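Local coordinates for probable adhesion protein (Pseudomonas aeruginosa PAO1, PDB 6R3Z) that binds divalent metal ions, including ferrous iron, manganese and nickel, and probably delivers ferrous iron as the solute-binding protein of a transport system, at residues Ala166-Gly178 and Leu189-Ile201. Numbering follows the deposited sequence.
With NI (nickel (II) ion), chain B.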
loop_
_atom_site.group_PDB
_atom_site.type_symbol
_atom_site.label_atom_id
_atom_site.label_comp_id
_atom_site.label_asym_id
_atom_site.label_seq_id
_atom_site.Cartn_x
_atom_site.Cartn_y
_atom_site.Cartn_z
ATOM N N ALA A 166 -24.486 0.681 4.924
ATOM C CA ALA A 166 -23.553 1.734 4.574
ATOM C C ALA A 166 -23.620 2.726 5.749
ATOM O O ALA A 166 -24.639 2.770 6.454
ATOM C CB ALA A 166 -24.030 2.409 3.299
ATOM N N PRO A 167 -22.548 3.487 6.042
ATOM C CA PRO A 167 -22.620 4.422 7.180
ATOM C C PRO A 167 -23.572 5.588 6.911
ATOM O O PRO A 167 -23.880 5.857 5.749
ATOM C CB PRO A 167 -21.170 4.878 7.352
ATOM C CG PRO A 167 -20.555 4.721 6.012
ATOM C CD PRO A 167 -21.247 3.559 5.346
ATOM N N ALA A 168 -24.057 6.272 7.969
ATOM C CA ALA A 168 -24.948 7.424 7.793
ATOM C C ALA A 168 -24.198 8.561 7.074
ATOM O O ALA A 168 -22.968 8.519 6.977
ATOM C CB ALA A 168 -25.476 7.903 9.137
ATOM N N ALA A 169 -24.939 9.556 6.548
ATOM C CA ALA A 169 -24.365 10.689 5.822
ATOM C C ALA A 169 -23.340 11.495 6.635
ATOM O O ALA A 169 -22.440 12.096 6.037
ATOM C CB ALA A 169 -25.466 11.602 5.327
ATOM N N ASP A 170 -23.473 11.504 7.980
ATOM C CA ASP A 170 -22.570 12.250 8.882
ATOM C C ASP A 170 -21.285 11.481 9.281
ATOM O O ASP A 170 -20.538 11.950 10.154
ATOM C CB ASP A 170 -23.344 12.711 10.140
ATOM C CG ASP A 170 -23.716 11.619 11.139
ATOM O OD1 ASP A 170 -23.748 10.428 10.742
ATOM O OD2 ASP A 170 -23.975 11.955 12.318
ATOM N N PHE A 171 -21.042 10.303 8.671
ATOM C CA PHE A 171 -19.872 9.498 9.019
ATOM C C PHE A 171 -18.606 10.031 8.343
ATOM O O PHE A 171 -18.185 9.519 7.307
ATOM C CB PHE A 171 -20.106 8.018 8.709
ATOM C CG PHE A 171 -19.031 7.074 9.194
ATOM C CD1 PHE A 171 -18.908 6.767 10.545
ATOM C CD2 PHE A 171 -18.155 6.473 8.295
ATOM C CE1 PHE A 171 -17.931 5.869 10.989
ATOM C CE2 PHE A 171 -17.191 5.563 8.737
ATOM C CZ PHE A 171 -17.083 5.272 10.083
ATOM N N ARG A 172 -18.030 11.094 8.909
ATOM C CA ARG A 172 -16.788 11.660 8.370
ATOM C C ARG A 172 -15.603 10.931 8.963
ATOM O O ARG A 172 -15.602 10.584 10.147
ATOM C CB ARG A 172 -16.689 13.161 8.584
ATOM C CG ARG A 172 -17.523 13.993 7.590
ATOM C CD ARG A 172 -17.179 15.469 7.748
ATOM N NE ARG A 172 -18.042 16.367 6.971
ATOM C CZ ARG A 172 -17.818 16.722 5.708
ATOM N NH1 ARG A 172 -16.786 16.214 5.039
ATOM N NH2 ARG A 172 -18.645 17.560 5.091
ATOM N N VAL A 173 -14.582 10.721 8.127
ATOM C CA VAL A 173 -13.373 9.952 8.430
ATOM C C VAL A 173 -12.112 10.809 8.280
ATOM O O VAL A 173 -12.004 11.580 7.335
ATOM C CB VAL A 173 -13.341 8.750 7.420
ATOM C CG1 VAL A 173 -11.988 8.055 7.356
ATOM C CG2 VAL A 173 -14.455 7.747 7.724
ATOM N N ALA A 174 -11.158 10.626 9.188
ATOM C CA ALA A 174 -9.835 11.240 9.107
ATOM C C ALA A 174 -8.773 10.115 9.198
ATOM O O ALA A 174 -9.050 9.040 9.739
ATOM C CB ALA A 174 -9.635 12.242 10.230
ATOM N N THR A 175 -7.570 10.351 8.653
ATOM C CA THR A 175 -6.466 9.397 8.748
ATOM C C THR A 175 -5.204 10.167 9.137
ATOM O O THR A 175 -5.109 11.360 8.840
ATOM C CB THR A 175 -6.239 8.554 7.468
ATOM O OG1 THR A 175 -5.665 9.353 6.417
ATOM C CG2 THR A 175 -7.504 7.814 6.989
ATOM N N ILE A 176 -4.231 9.497 9.771
ATOM C CA ILE A 176 -2.954 10.174 10.117
ATOM C C ILE A 176 -2.103 10.265 8.828
ATOM O O ILE A 176 -1.686 11.361 8.437
ATOM C CB ILE A 176 -2.188 9.396 11.237
ATOM C CG1 ILE A 176 -2.951 9.391 12.594
ATOM C CG2 ILE A 176 -0.742 9.945 11.409
ATOM C CD1 ILE A 176 -3.216 10.739 13.245
ATOM N N HIS A 177 -1.862 9.096 8.184
ATOM C CA HIS A 177 -1.091 8.955 6.941
ATOM C C HIS A 177 -2.081 8.971 5.773
ATOM O O HIS A 177 -3.176 8.431 5.910
ATOM C CB HIS A 177 -0.289 7.641 6.971
ATOM C CG HIS A 177 0.800 7.529 5.952
ATOM N ND1 HIS A 177 2.072 8.040 6.194
ATOM C CD2 HIS A 177 0.813 6.879 4.765
ATOM C CE1 HIS A 177 2.800 7.705 5.138
ATOM N NE2 HIS A 177 2.094 6.977 4.267
ATOM N N GLY A 178 -1.716 9.603 4.656
ATOM C CA GLY A 178 -2.612 9.685 3.491
ATOM C C GLY A 178 -2.638 8.408 2.650
ATOM O O GLY A 178 -2.596 8.476 1.421
ATOM N N LEU A 189 -16.550 5.485 0.256
ATOM C CA LEU A 189 -16.266 6.500 1.259
ATOM C C LEU A 189 -15.066 7.346 0.888
ATOM O O LEU A 189 -14.222 6.931 0.094
ATOM C CB LEU A 189 -16.061 5.846 2.632
ATOM C CG LEU A 189 -17.291 5.206 3.275
ATOM C CD1 LEU A 189 -16.887 4.383 4.475
ATOM C CD2 LEU A 189 -18.307 6.277 3.701
ATOM N N GLU A 190 -15.002 8.531 1.478
ATOM C CA GLU A 190 -13.958 9.526 1.251
ATOM C C GLU A 190 -13.299 9.890 2.590
ATOM O O GLU A 190 -13.922 9.765 3.642
ATOM C CB GLU A 190 -14.610 10.803 0.696
ATOM C CG GLU A 190 -14.205 11.174 -0.715
ATOM C CD GLU A 190 -14.784 12.499 -1.188
ATOM O OE1 GLU A 190 -15.801 12.952 -0.612
ATOM O OE2 GLU A 190 -14.216 13.087 -2.136
ATOM N N VAL A 191 -12.055 10.362 2.532
ATOM C CA VAL A 191 -11.311 10.830 3.700
ATOM C C VAL A 191 -11.526 12.362 3.778
ATOM O O VAL A 191 -11.150 13.098 2.852
ATOM C CB VAL A 191 -9.799 10.477 3.625
ATOM C CG1 VAL A 191 -9.035 11.097 4.795
ATOM C CG2 VAL A 191 -9.584 8.960 3.596
ATOM N N THR A 192 -12.117 12.840 4.880
ATOM C CA THR A 192 -12.343 14.278 5.076
ATOM C C THR A 192 -11.003 15.006 5.309
ATOM O O THR A 192 -10.772 16.092 4.759
ATOM C CB THR A 192 -13.321 14.516 6.248
ATOM O OG1 THR A 192 -14.638 14.167 5.820
ATOM C CG2 THR A 192 -13.351 15.984 6.725
ATOM N N ALA A 193 -10.143 14.425 6.170
ATOM C CA ALA A 193 -8.893 15.091 6.513
ATOM C C ALA A 193 -7.763 14.108 6.777
ATOM O O ALA A 193 -7.993 13.042 7.327
ATOM C CB ALA A 193 -9.107 15.977 7.747
ATOM N N VAL A 194 -6.531 14.510 6.421
ATOM C CA VAL A 194 -5.298 13.744 6.658
ATOM C C VAL A 194 -4.437 14.642 7.573
ATOM O O VAL A 194 -4.195 15.817 7.255
ATOM C CB VAL A 194 -4.585 13.366 5.322
ATOM C CG1 VAL A 194 -3.214 12.735 5.575
ATOM C CG2 VAL A 194 -5.461 12.436 4.473
ATOM N N VAL A 195 -4.024 14.102 8.728
ATOM C CA VAL A 195 -3.260 14.857 9.727
ATOM C C VAL A 195 -1.867 15.246 9.210
ATOM O O VAL A 195 -1.457 16.397 9.403
ATOM C CB VAL A 195 -3.221 14.139 11.105
ATOM C CG1 VAL A 195 -2.486 14.981 12.158
ATOM C CG2 VAL A 195 -4.635 13.785 11.572
ATOM N N GLU A 196 -1.145 14.306 8.581
ATOM C CA GLU A 196 0.185 14.619 8.033
ATOM C C GLU A 196 0.024 15.645 6.888
ATOM O O GLU A 196 -0.757 15.422 5.956
ATOM C CB GLU A 196 0.865 13.353 7.523
ATOM C CG GLU A 196 1.386 12.495 8.664
ATOM C CD GLU A 196 2.209 11.287 8.261
ATOM O OE1 GLU A 196 2.167 10.879 7.078
ATOM O OE2 GLU A 196 2.915 10.753 9.141
ATOM N N PRO A 197 0.704 16.802 6.965
ATOM C CA PRO A 197 0.516 17.829 5.908
ATOM C C PRO A 197 0.967 17.406 4.506
ATOM O O PRO A 197 0.513 17.981 3.509
ATOM C CB PRO A 197 1.296 19.038 6.432
ATOM C CG PRO A 197 2.306 18.461 7.400
ATOM C CD PRO A 197 1.626 17.260 8.023
ATOM N N ALA A 198 1.866 16.414 4.436
ATOM C CA ALA A 198 2.372 15.826 3.184
ATOM C C ALA A 198 2.807 14.403 3.494
ATOM O O ALA A 198 3.003 14.059 4.669
ATOM C CB ALA A 198 3.562 16.628 2.648
ATOM N N HIS A 199 2.932 13.580 2.447
ATOM C CA HIS A 199 3.293 12.162 2.577
ATOM C C HIS A 199 4.489 11.904 3.507
ATOM O O HIS A 199 5.624 12.282 3.187
ATOM C CB HIS A 199 3.543 11.522 1.191
ATOM C CG HIS A 199 3.691 10.033 1.243
ATOM N ND1 HIS A 199 4.512 9.357 0.357
ATOM C CD2 HIS A 199 3.104 9.127 2.067
ATOM C CE1 HIS A 199 4.408 8.074 0.677
ATOM N NE2 HIS A 199 3.595 7.892 1.707
ATOM N N GLY A 200 4.190 11.315 4.674
ATOM C CA GLY A 200 5.171 10.920 5.677
ATOM C C GLY A 200 5.821 12.040 6.455
ATOM O O GLY A 200 6.829 11.811 7.127
ATOM N N ILE A 201 5.238 13.251 6.382
ATOM C CA ILE A 201 5.733 14.443 7.089
ATOM C C ILE A 201 4.904 14.687 8.347
ATOM O O ILE A 201 3.672 14.789 8.271
ATOM C CB ILE A 201 5.790 15.684 6.137
ATOM C CG1 ILE A 201 6.672 15.405 4.870
ATOM C CG2 ILE A 201 6.266 16.950 6.868
ATOM C CD1 ILE A 201 8.092 14.793 5.127
HETATM NI NI NI B . 3.038 6.004 2.558
HETATM O O HOH W 1 -14.991 11.526 5.430
HETATM O O HOH W 2 2.379 8.174 9.289
HETATM O O HOH W 3 0.710 11.180 4.656
#
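His177 and His199 meet through a shared nickel ion, which His177 NE2 binds at 2.2 Å and His199 NE2 at 2.1 Å. Their ring planes lie 66° apart, an oblique pairing in which His177 NE2 sits at the edge of the His199 ring, in its plane. His41, His66, His111 and His250 complete the six-histidine site.

On the far side of the His177 ring from the metal, Glu196 makes a second-shell contact. Its OE1 takes a weak, bent bond from His177 ND1 (3.0 Å, 121° at the hydrogen). A water bound to ND1 donates to OE2; another joins OE1 to Gly178 N. Held by nickel at NE2 and by OE1 and a water at ND1, the ring has its rotation limited from both nitrogens, though the OE1 bond is weak. Extension of Glu196 beyond CG, which stands anti to the carbonyl carbon (chi1 -75°), carries the carboxylate to that ring.

Parallel strand pairing sets these loops in place: Thr175 N donates to Ala193 O (3.0 Å) and Val195 N to Thr175 O. Beyond this ladder Glu196 N bonds to Ile176 O, placing the Glu196 backbone next to the histidine loop. Thr175 OG1 donates to His177 O (2.7 Å), from above the carbonyl plane. At the other end, Arg172 NH1 reaches Thr192 OG1 in the guanidinium plane (3.1 Å).

Strands 172-175 and 193-194, linked through helix 181-185, form a beta-alpha-beta unit: 193-194 edges the sheet, 220-226 flanks 172-175 across from it, and helix 205-217 packs against Ala174 and Val195.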